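Local coordinates for protein adenosyl-chloride synthase (PDB 2ZBV) that binds adenosine and, as a member of the SAM hydrolase and SAM-dependent halogenase family, probably cleaves S-adenosyl-L-methionine, at residues 19-24 against 116-121; 121-124 against 129-132; 168-173 against 193-198; 229-232 against 238-241. One frame throughout, in Å; residues are numbered along the deposited sequence.

Overall arrangement
Following the chain from the N terminus, interaction 1 closes the longest loop, bringing helix 14-25 against the segment before helix 127-140, with most of the N-terminal domain's sheet strands between. Interaction 2 opens at N121, where interaction 1 ends, and closes a short turn into helix 127-140; their centres lie about 8 Å apart and the contacts touch directly. Interaction 3 joins the start of strand 169-177 to the loop after helix 189-192, and interaction 4 closes the hairpin of 228-232 with 237-242. Both reach the same sheet, with centres about 12 Å apart. Interactions 1 and 2 abut, 3 and 4 follow in series, none nests or crosses, and the pairs occupy opposite sides of the chain's centre.

Interaction 1. Residues 19-24 against 116-121; sequences KAVIKR and LFYKKN
One flank of helix 14-25, in the N-terminal domain, is where V21 and R24 meet Y118 from the loop that leads to helix 127-140. V21 makes a CH-pi contact: its CG2 stands 3.6 Å from the centroid of the Y118 ring and only 3° off the ring normal, so the methyl sits over the centre of the face. With V21 CG1 anti to its own nitrogen (chi1 166°), this second methyl drops toward the root of the ring, 4.0 Å from Y118 CB. The opposite face is covered within the loop by K119 CG, 3.7 Å above the Y118 ring plane and offset toward the rim, which leaves the ring between two aliphatic groups.

The hydroxyl end of the ring points into a subunit interface: this flank of helix 14-25 meets a second subunit of the three-chain assembly. Y118 OH is hydrogen-bonded to OD1 of D56 of that subunit, and R24 NH1 to the carbonyl oxygen of the same D56. R24, its chain bent at chi3 (70°), comes to the ring at the edge, NH1 lying 3.3 Å from Y118 OH, with guanidinium and ring planes steeply inclined. A leucine in place of Y118 would probably leave D56 of the second subunit without its hydroxyl partner and V21 CG2 without the flat face it rests on. Y118 is fixed at its other end by a backbone hydrogen bond to D130 of helix 127-140, and V21 also touches R129 of that helix.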
loop_
_atom_site.group_PDB
_atom_site.type_symbol
_atom_site.label_atom_id
_atom_site.label_comp_id
_atom_site.label_asym_id
_atom_site.label_seq_id
_atom_site.Cartn_x
_atom_site.Cartn_y
_atom_site.Cartn_z
ATOM N N LYS A 19 0.801 -11.624 7.701
ATOM C CA LYS A 19 -0.364 -12.115 6.964
ATOM C C LYS A 19 -0.181 -13.594 6.642
ATOM O O LYS A 19 -1.140 -14.373 6.673
ATOM C CB LYS A 19 -0.559 -11.317 5.673
ATOM C CG LYS A 19 -1.112 -9.914 5.897
ATOM C CD LYS A 19 -1.459 -9.257 4.573
ATOM C CE LYS A 19 -2.062 -7.873 4.776
ATOM N NZ LYS A 19 -2.335 -7.222 3.462
ATOM N N ALA A 20 1.057 -13.973 6.333
ATOM C CA ALA A 20 1.373 -15.363 6.024
ATOM C C ALA A 20 1.088 -16.220 7.251
ATOM O O ALA A 20 0.515 -17.301 7.138
ATOM C CB ALA A 20 2.833 -15.495 5.615
ATOM N N VAL A 21 1.471 -15.726 8.425
ATOM C CA VAL A 21 1.241 -16.456 9.665
ATOM C C VAL A 21 -0.256 -16.639 9.910
ATOM O O VAL A 21 -0.703 -17.713 10.308
ATOM C CB VAL A 21 1.865 -15.717 10.865
ATOM C CG1 VAL A 21 1.335 -16.296 12.170
ATOM C CG2 VAL A 21 3.393 -15.839 10.811
ATOM N N ILE A 22 -1.026 -15.581 9.672
ATOM C CA ILE A 22 -2.466 -15.633 9.857
ATOM C C ILE A 22 -3.105 -16.644 8.904
ATOM O O ILE A 22 -3.908 -17.480 9.323
ATOM C CB ILE A 22 -3.105 -14.248 9.615
ATOM C CG1 ILE A 22 -2.641 -13.272 10.700
ATOM C CG2 ILE A 22 -4.641 -14.370 9.596
ATOM C CD1 ILE A 22 -3.156 -11.854 10.507
ATOM N N LYS A 23 -2.731 -16.565 7.630
ATOM C CA LYS A 23 -3.269 -17.448 6.597
ATOM C C LYS A 23 -2.835 -18.904 6.740
ATOM O O LYS A 23 -3.474 -19.806 6.190
ATOM C CB LYS A 23 -2.866 -16.936 5.213
ATOM C CG LYS A 23 -3.580 -15.663 4.788
ATOM C CD LYS A 23 -5.054 -15.932 4.518
ATOM C CE LYS A 23 -5.726 -14.738 3.863
ATOM N NZ LYS A 23 -7.110 -15.077 3.428
ATOM N N ARG A 24 -1.739 -19.129 7.458
ATOM C CA ARG A 24 -1.248 -20.486 7.679
ATOM C C ARG A 24 -2.171 -21.104 8.716
ATOM O O ARG A 24 -2.522 -22.280 8.630
ATOM C CB ARG A 24 0.199 -20.471 8.196
ATOM C CG ARG A 24 1.209 -19.965 7.173
ATOM C CD ARG A 24 2.626 -19.836 7.741
ATOM N NE ARG A 24 3.230 -21.141 8.001
ATOM C CZ ARG A 24 4.514 -21.335 8.294
ATOM N NH1 ARG A 24 5.350 -20.304 8.368
ATOM N NH2 ARG A 24 4.965 -22.564 8.512
ATOM N N LEU A 116 -1.107 -20.625 21.614
ATOM C CA LEU A 116 -1.677 -19.831 20.533
ATOM C C LEU A 116 -0.594 -19.131 19.705
ATOM O O LEU A 116 -0.872 -18.599 18.623
ATOM C CB LEU A 116 -2.630 -18.787 21.114
ATOM C CG LEU A 116 -3.756 -19.349 21.995
ATOM C CD1 LEU A 116 -4.549 -18.200 22.613
ATOM C CD2 LEU A 116 -4.662 -20.249 21.159
ATOM N N PHE A 117 0.637 -19.147 20.207
ATOM C CA PHE A 117 1.755 -18.485 19.532
ATOM C C PHE A 117 2.172 -19.149 18.232
ATOM O O PHE A 117 1.895 -20.324 18.005
ATOM C CB PHE A 117 2.974 -18.410 20.468
ATOM C CG PHE A 117 2.734 -17.620 21.730
ATOM C CD1 PHE A 117 1.504 -17.015 21.976
ATOM C CD2 PHE A 117 3.751 -17.464 22.664
ATOM C CE1 PHE A 117 1.289 -16.265 23.127
ATOM C CE2 PHE A 117 3.549 -16.715 23.820
ATOM C CZ PHE A 117 2.316 -16.113 24.053
ATOM N N TYR A 118 2.845 -18.380 17.382
ATOM C CA TYR A 118 3.338 -18.869 16.099
ATOM C C TYR A 118 4.620 -19.660 16.361
ATOM O O TYR A 118 4.924 -20.619 15.656
ATOM C CB TYR A 118 3.592 -17.678 15.160
ATOM C CG TYR A 118 4.499 -17.930 13.970
ATOM C CD1 TYR A 118 4.227 -18.938 13.045
ATOM C CD2 TYR A 118 5.619 -17.121 13.751
ATOM C CE1 TYR A 118 5.056 -19.132 11.920
ATOM C CE2 TYR A 118 6.446 -17.302 12.647
ATOM C CZ TYR A 118 6.161 -18.307 11.734
ATOM O OH TYR A 118 6.981 -18.464 10.637
ATOM N N LYS A 119 5.364 -19.257 17.385
ATOM C CA LYS A 119 6.594 -19.954 17.746
ATOM C C LYS A 119 6.704 -20.166 19.246
ATOM O O LYS A 119 6.234 -19.349 20.035
ATOM C CB LYS A 119 7.821 -19.193 17.235
ATOM C CG LYS A 119 7.952 -19.249 15.725
ATOM C CD LYS A 119 9.346 -18.894 15.239
ATOM C CE LYS A 119 9.682 -17.441 15.471
ATOM N NZ LYS A 119 10.899 -17.092 14.690
ATOM N N LYS A 120 7.325 -21.276 19.629
ATOM C CA LYS A 120 7.508 -21.620 21.032
ATOM C C LYS A 120 8.279 -20.515 21.744
ATOM O O LYS A 120 7.952 -20.138 22.868
ATOM C CB LYS A 120 8.260 -22.950 21.143
ATOM C CG LYS A 120 8.408 -23.476 22.565
ATOM C CD LYS A 120 9.017 -24.876 22.573
ATOM C CE LYS A 120 10.407 -24.889 21.940
ATOM N NZ LYS A 120 11.005 -26.259 21.911
ATOM N N ASN A 121 9.304 -19.999 21.076
ATOM C CA ASN A 121 10.129 -18.923 21.619
ATOM C C ASN A 121 9.984 -17.690 20.729
ATOM O O ASN A 121 10.683 -17.550 19.726
ATOM C CB ASN A 121 11.600 -19.353 21.664
ATOM C CG ASN A 121 11.861 -20.454 22.677
ATOM O OD1 ASN A 121 12.732 -21.300 22.472
ATOM N ND2 ASN A 121 11.118 -20.438 23.784
#

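Interaction 2. Residues 121-124 against 129-132; sequences NPSF and RDIF
S123 and D130 face each other with their polar groups, while P122 lies beside them against the carbon part of the helix. The D130 carboxylate is the centre of the arrangement. Its OD2 accepts from the S123 backbone, N to OD2 2.8 Å and fairly straight at 164°, and from the hydroxyl, S123 OG to D130 OD2 2.7 Å. Both donors come to the anti side, tilted out of the carboxylate plane. S123 OG can reach this oxygen because chi1 (61°) sets it between its own nitrogen and carbonyl carbon, so that the hydroxyl and the backbone N-H of S123 both turn to the same oxygen.

From the syn side the same carboxylate is taken by R129, the preceding residue, whose chain bends at chi3 to fold back. Its guanidinium grips side-on: R129 NE to D130 OD1 is 2.7 Å and R129 NH2 to D130 OD2 3.2 Å, each with the oxygen near the guanidinium plane. OD2 thus has three donors, which probably restricts rotation of the carboxylate and is likely to favour its charged form.

The apolar half is looser. P122 CB lies 3.8 Å from D130 CB, and P122 CG 4.0 Å from I131 CG1, the two side chains meeting at a slant. This turn brings the chain into the adenosine pocket, which T125 and F126 help to line.

R129 NH1 forms a salt bridge to D56 of the second subunit. Within the chain, helix 127-140 has a wider pi-type turn here, and F132 packs on strands 62-66 and 87-91.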
loop_
_atom_site.group_PDB
_atom_site.type_symbol
_atom_site.label_atom_id
_atom_site.label_comp_id
_atom_site.label_asym_id
_atom_site.label_seq_id
_atom_site.Cartn_x
_atom_site.Cartn_y
_atom_site.Cartn_z
ATOM N N ASN A 121 9.304 -19.999 21.076
ATOM C CA ASN A 121 10.129 -18.923 21.619
ATOM C C ASN A 121 9.984 -17.690 20.729
ATOM O O ASN A 121 10.683 -17.550 19.726
ATOM C CB ASN A 121 11.600 -19.353 21.664
ATOM C CG ASN A 121 11.861 -20.454 22.677
ATOM O OD1 ASN A 121 12.732 -21.300 22.472
ATOM N ND2 ASN A 121 11.118 -20.438 23.784
ATOM N N PRO A 122 9.065 -16.782 21.085
ATOM C CA PRO A 122 8.837 -15.559 20.308
ATOM C C PRO A 122 10.080 -14.678 20.198
ATOM O O PRO A 122 10.876 -14.598 21.134
ATOM C CB PRO A 122 7.730 -14.855 21.089
ATOM C CG PRO A 122 6.982 -15.991 21.723
ATOM C CD PRO A 122 8.097 -16.887 22.192
ATOM N N SER A 123 10.239 -14.017 19.053
ATOM C CA SER A 123 11.356 -13.102 18.851
ATOM C C SER A 123 11.186 -12.023 19.917
ATOM O O SER A 123 10.072 -11.788 20.389
ATOM C CB SER A 123 11.275 -12.460 17.466
ATOM O OG SER A 123 10.071 -11.716 17.334
ATOM N N PHE A 124 12.271 -11.362 20.299
ATOM C CA PHE A 124 12.173 -10.329 21.320
ATOM C C PHE A 124 11.528 -9.050 20.816
ATOM O O PHE A 124 10.897 -8.334 21.586
ATOM C CB PHE A 124 13.558 -9.964 21.869
ATOM C CG PHE A 124 14.310 -11.123 22.447
ATOM C CD1 PHE A 124 13.737 -11.919 23.434
ATOM C CD2 PHE A 124 15.600 -11.412 22.013
ATOM C CE1 PHE A 124 14.442 -12.990 23.982
ATOM C CE2 PHE A 124 16.318 -12.480 22.552
ATOM C CZ PHE A 124 15.739 -13.271 23.538
ATOM N N ARG A 129 4.211 -10.601 14.923
ATOM C CA ARG A 129 4.173 -11.829 14.116
ATOM C C ARG A 129 4.053 -13.104 14.954
ATOM O O ARG A 129 3.307 -14.024 14.606
ATOM C CB ARG A 129 5.450 -11.956 13.268
ATOM C CG ARG A 129 5.602 -13.306 12.549
ATOM C CD ARG A 129 7.035 -13.543 12.053
ATOM N NE ARG A 129 7.973 -13.723 13.162
ATOM C CZ ARG A 129 9.298 -13.649 13.054
ATOM N NH1 ARG A 129 9.865 -13.398 11.878
ATOM N NH2 ARG A 129 10.059 -13.814 14.131
ATOM N N ASP A 130 4.794 -13.144 16.058
ATOM C CA ASP A 130 4.849 -14.329 16.902
ATOM C C ASP A 130 3.771 -14.527 17.947
ATOM O O ASP A 130 3.539 -15.658 18.379
ATOM C CB ASP A 130 6.217 -14.400 17.584
ATOM C CG ASP A 130 7.358 -14.374 16.588
ATOM O OD1 ASP A 130 7.150 -14.837 15.446
ATOM O OD2 ASP A 130 8.462 -13.903 16.949
ATOM N N ILE A 131 3.113 -13.444 18.345
ATOM C CA ILE A 131 2.083 -13.526 19.372
ATOM C C ILE A 131 0.737 -12.904 18.994
ATOM O O ILE A 131 -0.301 -13.560 19.084
ATOM C CB ILE A 131 2.567 -12.859 20.676
ATOM C CG1 ILE A 131 3.863 -13.526 21.161
ATOM C CG2 ILE A 131 1.469 -12.942 21.740
ATOM C CD1 ILE A 131 4.430 -12.928 22.460
ATOM N N PHE A 132 0.755 -11.640 18.578
ATOM C CA PHE A 132 -0.481 -10.940 18.229
ATOM C C PHE A 132 -1.227 -11.472 17.019
ATOM O O PHE A 132 -2.429 -11.739 17.100
ATOM C CB PHE A 132 -0.206 -9.443 18.034
ATOM C CG PHE A 132 0.237 -8.742 19.288
ATOM C CD1 PHE A 132 -0.547 -8.787 20.438
ATOM C CD2 PHE A 132 1.433 -8.031 19.317
ATOM C CE1 PHE A 132 -0.147 -8.137 21.600
ATOM C CE2 PHE A 132 1.848 -7.373 20.476
ATOM C CZ PHE A 132 1.058 -7.424 21.618
#

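Interaction 3. Residues 168-173 against 193-198; sequences EKVIGE and LKLSVD
E168, K169 and V170 receive one side chain, L195, which comes from the loop after helix 189-192. The contact lies at the beta hairpin formed by strands 164-166 and 169-177 of the C-terminal domain's sheet, and it is plain apolar packing away from the adenosine pocket.

E168 sits in the turn between them with a positive phi (67°), and its CB points away from the loop. It offers backbone instead: L195 CD2 is 3.5 Å from E168 C, over the peptide that joins it to K169. The next atom along, K169 N, is equally close to the same methyl, again 3.5 Å from L195 CD2. The lysine's CB also points away from the loop, and its NZ forms a salt bridge with E260 of strand 258-262, so K169 meets L195 with its backbone while its charge is held on that strand.

At V170 the side chain falls on the other side of the strand from that of K169, as strand alternation requires, and faces the loop. Its backbone pairs with I261 in strand 258-262, while F192 and V165 touch the valine; V165 also touches L195, which reaches R263 as well. L195 can span the turn and the strand because CG lies anti to its carbonyl carbon (chi1 -69°) and chi2 is extended (178°), which sends its two methyls to different partners, CD2 to the peptide and CD1 to the valine. V170 CG1 and L195 CD1 are 3.4 Å apart, tighter than usual van der Waals contact, whereas V170 CG2 stands off at 4.0 Å from L195 CD1.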
loop_
_atom_site.group_PDB
_atom_site.type_symbol
_atom_site.label_atom_id
_atom_site.label_comp_id
_atom_site.label_asym_id
_atom_site.label_seq_id
_atom_site.Cartn_x
_atom_site.Cartn_y
_atom_site.Cartn_z
ATOM N N GLU A 168 -18.983 29.932 24.453
ATOM C CA GLU A 168 -19.057 30.199 23.018
ATOM C C GLU A 168 -18.028 29.504 22.128
ATOM O O GLU A 168 -18.007 29.729 20.916
ATOM C CB GLU A 168 -18.970 31.711 22.777
ATOM C CG GLU A 168 -19.968 32.534 23.584
ATOM C CD GLU A 168 -19.684 34.028 23.520
ATOM O OE1 GLU A 168 -20.420 34.805 24.166
ATOM O OE2 GLU A 168 -18.720 34.424 22.825
ATOM N N LYS A 169 -17.174 28.668 22.706
ATOM C CA LYS A 169 -16.173 27.990 21.892
ATOM C C LYS A 169 -15.912 26.553 22.313
ATOM O O LYS A 169 -16.294 26.122 23.405
ATOM C CB LYS A 169 -14.854 28.764 21.919
ATOM C CG LYS A 169 -14.150 28.735 23.263
ATOM C CD LYS A 169 -12.822 29.474 23.202
ATOM C CE LYS A 169 -12.101 29.409 24.540
ATOM N NZ LYS A 169 -10.795 30.123 24.518
ATOM N N VAL A 170 -15.256 25.816 21.425
ATOM C CA VAL A 170 -14.903 24.432 21.683
ATOM C C VAL A 170 -13.386 24.308 21.594
ATOM O O VAL A 170 -12.764 24.804 20.652
ATOM C CB VAL A 170 -15.554 23.481 20.658
ATOM C CG1 VAL A 170 -17.056 23.440 20.868
ATOM C CG2 VAL A 170 -15.236 23.942 19.246
ATOM N N ILE A 171 -12.798 23.660 22.592
ATOM C CA ILE A 171 -11.358 23.465 22.637
ATOM C C ILE A 171 -11.049 21.994 22.391
ATOM O O ILE A 171 -11.735 21.114 22.907
ATOM C CB ILE A 171 -10.783 23.875 24.014
ATOM C CG1 ILE A 171 -9.304 23.488 24.099
ATOM C CG2 ILE A 171 -11.584 23.210 25.126
ATOM C CD1 ILE A 171 -8.656 23.771 25.443
ATOM N N GLY A 172 -10.019 21.732 21.596
ATOM C CA GLY A 172 -9.651 20.361 21.302
ATOM C C GLY A 172 -8.246 20.265 20.748
ATOM O O GLY A 172 -7.422 21.160 20.959
ATOM N N GLU A 173 -7.971 19.181 20.029
ATOM C CA GLU A 173 -6.653 18.963 19.447
ATOM C C GLU A 173 -6.787 18.327 18.074
ATOM O O GLU A 173 -7.807 17.718 17.767
ATOM C CB GLU A 173 -5.838 18.022 20.337
ATOM C CG GLU A 173 -5.777 18.438 21.796
ATOM C CD GLU A 173 -5.599 17.253 22.725
ATOM O OE1 GLU A 173 -4.559 16.569 22.631
ATOM O OE2 GLU A 173 -6.509 17.005 23.544
ATOM N N LEU A 193 -21.904 21.358 17.503
ATOM C CA LEU A 193 -23.255 21.805 17.203
ATOM C C LEU A 193 -23.992 22.356 18.415
ATOM O O LEU A 193 -25.111 22.853 18.287
ATOM C CB LEU A 193 -24.064 20.664 16.586
ATOM C CG LEU A 193 -23.684 20.285 15.152
ATOM C CD1 LEU A 193 -24.524 19.104 14.689
ATOM C CD2 LEU A 193 -23.894 21.487 14.240
ATOM N N LYS A 194 -23.374 22.264 19.590
ATOM C CA LYS A 194 -23.991 22.777 20.809
ATOM C C LYS A 194 -23.641 24.243 21.018
ATOM O O LYS A 194 -24.111 24.872 21.965
ATOM C CB LYS A 194 -23.560 21.948 22.021
ATOM C CG LYS A 194 -24.248 20.598 22.072
ATOM C CD LYS A 194 -23.712 19.704 23.171
ATOM C CE LYS A 194 -24.456 18.372 23.172
ATOM N NZ LYS A 194 -23.808 17.367 24.054
ATOM N N LEU A 195 -22.809 24.777 20.129
ATOM C CA LEU A 195 -22.412 26.179 20.195
ATOM C C LEU A 195 -23.443 26.984 19.417
ATOM O O LEU A 195 -23.233 28.161 19.120
ATOM C CB LEU A 195 -21.033 26.388 19.558
ATOM C CG LEU A 195 -19.789 25.823 20.247
ATOM C CD1 LEU A 195 -18.568 26.127 19.390
ATOM C CD2 LEU A 195 -19.632 26.432 21.633
ATOM N N SER A 196 -24.554 26.334 19.089
ATOM C CA SER A 196 -25.622 26.964 18.325
ATOM C C SER A 196 -25.055 27.585 17.049
ATOM O O SER A 196 -25.154 28.792 16.823
ATOM C CB SER A 196 -26.339 28.031 19.162
ATOM O OG SER A 196 -25.494 29.133 19.447
ATOM N N VAL A 197 -24.438 26.739 16.234
ATOM C CA VAL A 197 -23.869 27.150 14.959
ATOM C C VAL A 197 -24.552 26.280 13.925
ATOM O O VAL A 197 -25.076 25.216 14.248
ATOM C CB VAL A 197 -22.350 26.895 14.888
ATOM C CG1 VAL A 197 -21.622 27.816 15.841
ATOM C CG2 VAL A 197 -22.054 25.447 15.226
ATOM N N ASP A 198 -24.549 26.722 12.680
ATOM C CA ASP A 198 -25.194 25.952 11.639
ATOM C C ASP A 198 -24.462 26.140 10.322
ATOM O O ASP A 198 -23.612 27.019 10.192
ATOM C CB ASP A 198 -26.654 26.393 11.509
ATOM C CG ASP A 198 -27.413 25.608 10.456
ATOM O OD1 ASP A 198 -27.428 24.358 10.538
ATOM O OD2 ASP A 198 -27.998 26.245 9.550
#

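Interaction 4. Residues 229-232 against 238-241; sequences LVHP and LEIA
L229 and A241, like H231 and E239, pair across two antiparallel strands of a hairpin, and this is the tight part of the contact. Each pair is hydrogen-bonded both ways: L229 N to A241 O is 2.8 Å and A241 N to L229 O 2.9 Å, H231 N to E239 O 2.9 Å and E239 N to H231 O 2.7 Å. On the same face as these residues, the H231 ring and E239 carboxylate lie side by side, their planes 50° apart. H231 NE2 makes a short but weak bond to E239 OE1 at 2.7 Å, bent to 116°, with the oxygen near the ring plane.

Side-chain packing on the V230 face is looser than these backbone bonds. V230 CG1 touches L238 CG at 3.8 Å, and V230 CG2 only approaches I240 CG1 at 4.1 Å; P232, partly exposed, forms a non-hydrogen-bonded pair with L238 and is packed by F124 of the third subunit.

An alanine at H231 would probably leave E239 OE1 without its weak partner and F220, a residue of the adenosine pocket, without the ring it meets edge-to-face.

Strand 228-232 runs beside 210-216, and strand 237-242 beside 183-185. A helix, 189-192, and strand 258-262 cover L238, while T125 of the third subunit packs on H231.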
loop_
_atom_site.group_PDB
_atom_site.type_symbol
_atom_site.label_atom_id
_atom_site.label_comp_id
_atom_site.label_asym_id
_atom_site.label_seq_id
_atom_site.Cartn_x
_atom_site.Cartn_y
_atom_site.Cartn_z
ATOM N N LEU A 229 -12.872 25.649 5.238
ATOM C CA LEU A 229 -14.207 25.244 5.648
ATOM C C LEU A 229 -14.133 24.323 6.853
ATOM O O LEU A 229 -13.144 23.606 7.052
ATOM C CB LEU A 229 -14.948 24.515 4.521
ATOM C CG LEU A 229 -14.371 23.172 4.053
ATOM C CD1 LEU A 229 -15.491 22.206 3.687
ATOM C CD2 LEU A 229 -13.447 23.411 2.870
ATOM N N VAL A 230 -15.188 24.356 7.657
ATOM C CA VAL A 230 -15.294 23.502 8.829
ATOM C C VAL A 230 -16.463 22.578 8.535
ATOM O O VAL A 230 -17.535 23.030 8.128
ATOM C CB VAL A 230 -15.580 24.327 10.107
ATOM C CG1 VAL A 230 -16.104 23.426 11.204
ATOM C CG2 VAL A 230 -14.302 25.023 10.568
ATOM N N HIS A 231 -16.261 21.281 8.719
ATOM C CA HIS A 231 -17.332 20.340 8.445
ATOM C C HIS A 231 -17.162 19.068 9.264
ATOM O O HIS A 231 -16.153 18.888 9.957
ATOM C CB HIS A 231 -17.337 19.993 6.953
ATOM C CG HIS A 231 -16.162 19.167 6.529
ATOM N ND1 HIS A 231 -16.290 17.878 6.059
ATOM C CD2 HIS A 231 -14.834 19.432 6.542
ATOM C CE1 HIS A 231 -15.093 17.385 5.799
ATOM N NE2 HIS A 231 -14.191 18.307 6.083
ATOM N N PRO A 232 -18.165 18.179 9.221
ATOM C CA PRO A 232 -18.040 16.933 9.983
ATOM C C PRO A 232 -17.392 15.895 9.067
ATOM O O PRO A 232 -17.884 15.674 7.965
ATOM C CB PRO A 232 -19.487 16.589 10.312
ATOM C CG PRO A 232 -20.228 17.065 9.087
ATOM C CD PRO A 232 -19.556 18.394 8.772
ATOM N N LEU A 238 -15.257 17.022 13.923
ATOM C CA LEU A 238 -15.092 18.321 13.299
ATOM C C LEU A 238 -13.751 18.328 12.581
ATOM O O LEU A 238 -12.706 18.054 13.182
ATOM C CB LEU A 238 -15.136 19.436 14.350
ATOM C CG LEU A 238 -15.064 20.858 13.773
ATOM C CD1 LEU A 238 -15.760 21.831 14.715
ATOM C CD2 LEU A 238 -13.612 21.253 13.542
ATOM N N GLU A 239 -13.794 18.634 11.292
ATOM C CA GLU A 239 -12.597 18.676 10.465
ATOM C C GLU A 239 -12.475 20.024 9.759
ATOM O O GLU A 239 -13.481 20.656 9.416
ATOM C CB GLU A 239 -12.656 17.549 9.425
ATOM C CG GLU A 239 -11.487 17.498 8.440
ATOM C CD GLU A 239 -11.580 16.294 7.505
ATOM O OE1 GLU A 239 -12.396 16.321 6.559
ATOM O OE2 GLU A 239 -10.846 15.312 7.729
ATOM N N ILE A 240 -11.239 20.476 9.569
ATOM C CA ILE A 240 -10.997 21.729 8.868
ATOM C C ILE A 240 -10.344 21.350 7.549
ATOM O O ILE A 240 -9.362 20.609 7.527
ATOM C CB ILE A 240 -10.044 22.674 9.646
ATOM C CG1 ILE A 240 -10.675 23.086 10.975
ATOM C CG2 ILE A 240 -9.755 23.927 8.819
ATOM C CD1 ILE A 240 -10.225 22.242 12.139
ATOM N N ALA A 241 -10.901 21.845 6.450
ATOM C CA ALA A 241 -10.354 21.545 5.133
ATOM C C ALA A 241 -10.264 22.794 4.271
ATOM O O ALA A 241 -10.876 23.815 4.575
ATOM C CB ALA A 241 -11.227 20.511 4.432
#